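Long-range contact in exopolygalacturonate lyase (Vibrio vulnificus, PDB 5A29), which probably cleaves pectate chains by metal-assisted beta-elimination, as a manganese-binding member of polysaccharide lyase family 2: residues 58-64 and 512-517. Sequence-based numbering, arbitrary orientation.
Sequences ADGINTT and YLNASI
L513 O takes two donors from T63: the backbone N at 2.7 Å, nearly along the C=O axis, and OG1 at 2.8 Å, 39° out of the carbonyl plane. With chi1 at 61°, the T63 hydroxyl sits between its own N and carbonyl carbon, where it donates to L513 O and is also hydrogen-bonded to R503 NE. I61 and A515 form an antiparallel hydrogen-bonded pair, I61 N to A515 O and A515 N to I61 O, both 2.9 Å. I517 N reaches D59 O over 3.0 Å in a nearly straight bond; a water accepts from S516 OG and donates to that oxygen, while S516 OG is itself bonded to D518 N. Further along the same face, a second water links N62 ND2 to N514 OD1, while N514 ND2 bonds I565 O. N62 OD1 accepts from T64 N at 2.9 Å, an Asx turn at the last residue of strand 60-62, and from T65 N. L513 lays CD1 across the N62 amide, 3.6 Å from OD1, and against T64 OG1. I517 CD1 comes to 3.2 Å from A58 O. The short strand axes 60-62 and 514-516 run at 161° to each other, a two-stranded antiparallel sheet away from the manganese site, with Y505 of strand 505-506 against I61, T63 and A515, and helix 521-532 following in sequence.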
loop_
_atom_site.group_PDB
_atom_site.type_symbol
_atom_site.label_atom_id
_atom_site.label_comp_id
_atom_site.label_asym_id
_atom_site.label_seq_id
_atom_site.Cartn_x
_atom_site.Cartn_y
_atom_site.Cartn_z
ATOM N N ALA A 58 -6.624 -19.523 -4.800
ATOM C CA ALA A 58 -7.701 -18.594 -4.910
ATOM C C ALA A 58 -7.298 -17.280 -4.201
ATOM O O ALA A 58 -6.640 -17.302 -3.177
ATOM C CB ALA A 58 -8.951 -19.194 -4.246
ATOM N N ASP A 59 -7.755 -16.146 -4.705
ATOM C CA ASP A 59 -7.645 -14.888 -3.928
ATOM C C ASP A 59 -8.501 -14.845 -2.683
ATOM O O ASP A 59 -8.218 -14.088 -1.748
ATOM C CB ASP A 59 -8.195 -13.748 -4.759
ATOM C CG ASP A 59 -7.198 -13.197 -5.715
ATOM O OD1 ASP A 59 -6.277 -13.956 -6.064
ATOM O OD2 ASP A 59 -7.342 -11.976 -6.101
ATOM N N GLY A 60 -9.650 -15.535 -2.698
ATOM C CA GLY A 60 -10.618 -15.347 -1.630
ATOM C C GLY A 60 -11.471 -16.637 -1.512
ATOM O O GLY A 60 -11.534 -17.408 -2.471
ATOM N N ILE A 61 -12.079 -16.840 -0.340
ATOM C CA ILE A 61 -12.889 -18.045 -0.060
ATOM C C ILE A 61 -14.208 -17.639 0.455
ATOM O O ILE A 61 -14.312 -16.769 1.336
ATOM C CB ILE A 61 -12.203 -18.911 1.022
ATOM C CG1 ILE A 61 -10.790 -19.284 0.588
ATOM C CG2 ILE A 61 -13.062 -20.117 1.388
ATOM C CD1 ILE A 61 -10.762 -20.234 -0.566
ATOM N N ASN A 62 -15.291 -18.233 -0.099
ATOM C CA ASN A 62 -16.635 -17.988 0.432
ATOM C C ASN A 62 -16.751 -18.721 1.785
ATOM O O ASN A 62 -16.500 -19.929 1.826
ATOM C CB ASN A 62 -17.674 -18.569 -0.597
ATOM C CG ASN A 62 -19.121 -18.418 -0.144
ATOM O OD1 ASN A 62 -19.476 -18.878 0.933
ATOM N ND2 ASN A 62 -19.979 -17.760 -0.975
ATOM N N THR A 63 -17.109 -18.047 2.885
ATOM C CA THR A 63 -16.948 -18.749 4.155
ATOM C C THR A 63 -18.172 -19.660 4.521
ATOM O O THR A 63 -18.148 -20.327 5.545
ATOM C CB THR A 63 -16.633 -17.832 5.336
ATOM O OG1 THR A 63 -17.704 -16.900 5.531
ATOM C CG2 THR A 63 -15.278 -17.038 5.044
ATOM N N THR A 64 -19.217 -19.579 3.722
ATOM C CA THR A 64 -20.402 -20.466 3.882
ATOM C C THR A 64 -20.200 -21.679 3.007
ATOM O O THR A 64 -20.249 -22.809 3.501
ATOM C CB THR A 64 -21.661 -19.796 3.416
ATOM O OG1 THR A 64 -21.907 -18.735 4.296
ATOM C CG2 THR A 64 -22.920 -20.856 3.428
ATOM N N TYR A 512 -19.325 -10.453 7.160
ATOM C CA TYR A 512 -18.896 -10.685 5.784
ATOM C C TYR A 512 -18.865 -12.122 5.352
ATOM O O TYR A 512 -18.411 -13.005 6.075
ATOM C CB TYR A 512 -17.456 -10.119 5.509
ATOM C CG TYR A 512 -17.396 -8.605 5.497
ATOM C CD1 TYR A 512 -18.487 -7.827 5.006
ATOM C CD2 TYR A 512 -16.214 -7.934 5.895
ATOM C CE1 TYR A 512 -18.421 -6.443 4.989
ATOM C CE2 TYR A 512 -16.102 -6.540 5.803
ATOM C CZ TYR A 512 -17.223 -5.803 5.378
ATOM O OH TYR A 512 -17.119 -4.440 5.334
ATOM N N LEU A 513 -19.267 -12.333 4.104
ATOM C CA LEU A 513 -19.342 -13.652 3.491
ATOM C C LEU A 513 -17.995 -14.182 3.016
ATOM O O LEU A 513 -17.643 -15.377 3.145
ATOM C CB LEU A 513 -20.337 -13.568 2.296
ATOM C CG LEU A 513 -20.496 -14.848 1.473
ATOM C CD1 LEU A 513 -20.964 -15.968 2.419
ATOM C CD2 LEU A 513 -21.551 -14.649 0.336
ATOM N N ASN A 514 -17.194 -13.305 2.419
ATOM C CA ASN A 514 -16.020 -13.802 1.671
ATOM C C ASN A 514 -14.693 -13.309 2.267
ATOM O O ASN A 514 -14.607 -12.114 2.595
ATOM C CB ASN A 514 -16.084 -13.241 0.235
ATOM C CG ASN A 514 -17.272 -13.773 -0.540
ATOM O OD1 ASN A 514 -17.419 -15.017 -0.651
ATOM N ND2 ASN A 514 -18.121 -12.846 -1.104
ATOM N N ALA A 515 -13.722 -14.205 2.439
ATOM C CA ALA A 515 -12.472 -13.838 3.117
ATOM C C ALA A 515 -11.399 -13.654 2.033
ATOM O O ALA A 515 -11.343 -14.425 1.099
ATOM C CB ALA A 515 -12.023 -14.953 4.080
ATOM N N SER A 516 -10.536 -12.645 2.180
ATOM C CA SER A 516 -9.366 -12.495 1.284
ATOM C C SER A 516 -8.162 -13.171 1.883
ATOM O O SER A 516 -7.861 -13.007 3.059
ATOM C CB SER A 516 -9.029 -10.963 1.066
ATOM O OG SER A 516 -7.724 -10.902 0.495
ATOM N N ILE A 517 -7.410 -13.913 1.087
ATOM C CA ILE A 517 -6.190 -14.486 1.630
ATOM C C ILE A 517 -5.024 -13.485 1.711
ATOM O O ILE A 517 -3.918 -13.844 2.116
ATOM C CB ILE A 517 -5.698 -15.731 0.841
ATOM C CG1 ILE A 517 -5.116 -15.374 -0.553
ATOM C CG2 ILE A 517 -6.822 -16.730 0.661
ATOM C CD1 ILE A 517 -4.318 -16.549 -1.097
HETATM O O HOH W 1 -6.728 -11.830 -1.920
HETATM O O HOH W 2 -18.963 -15.523 -2.734
#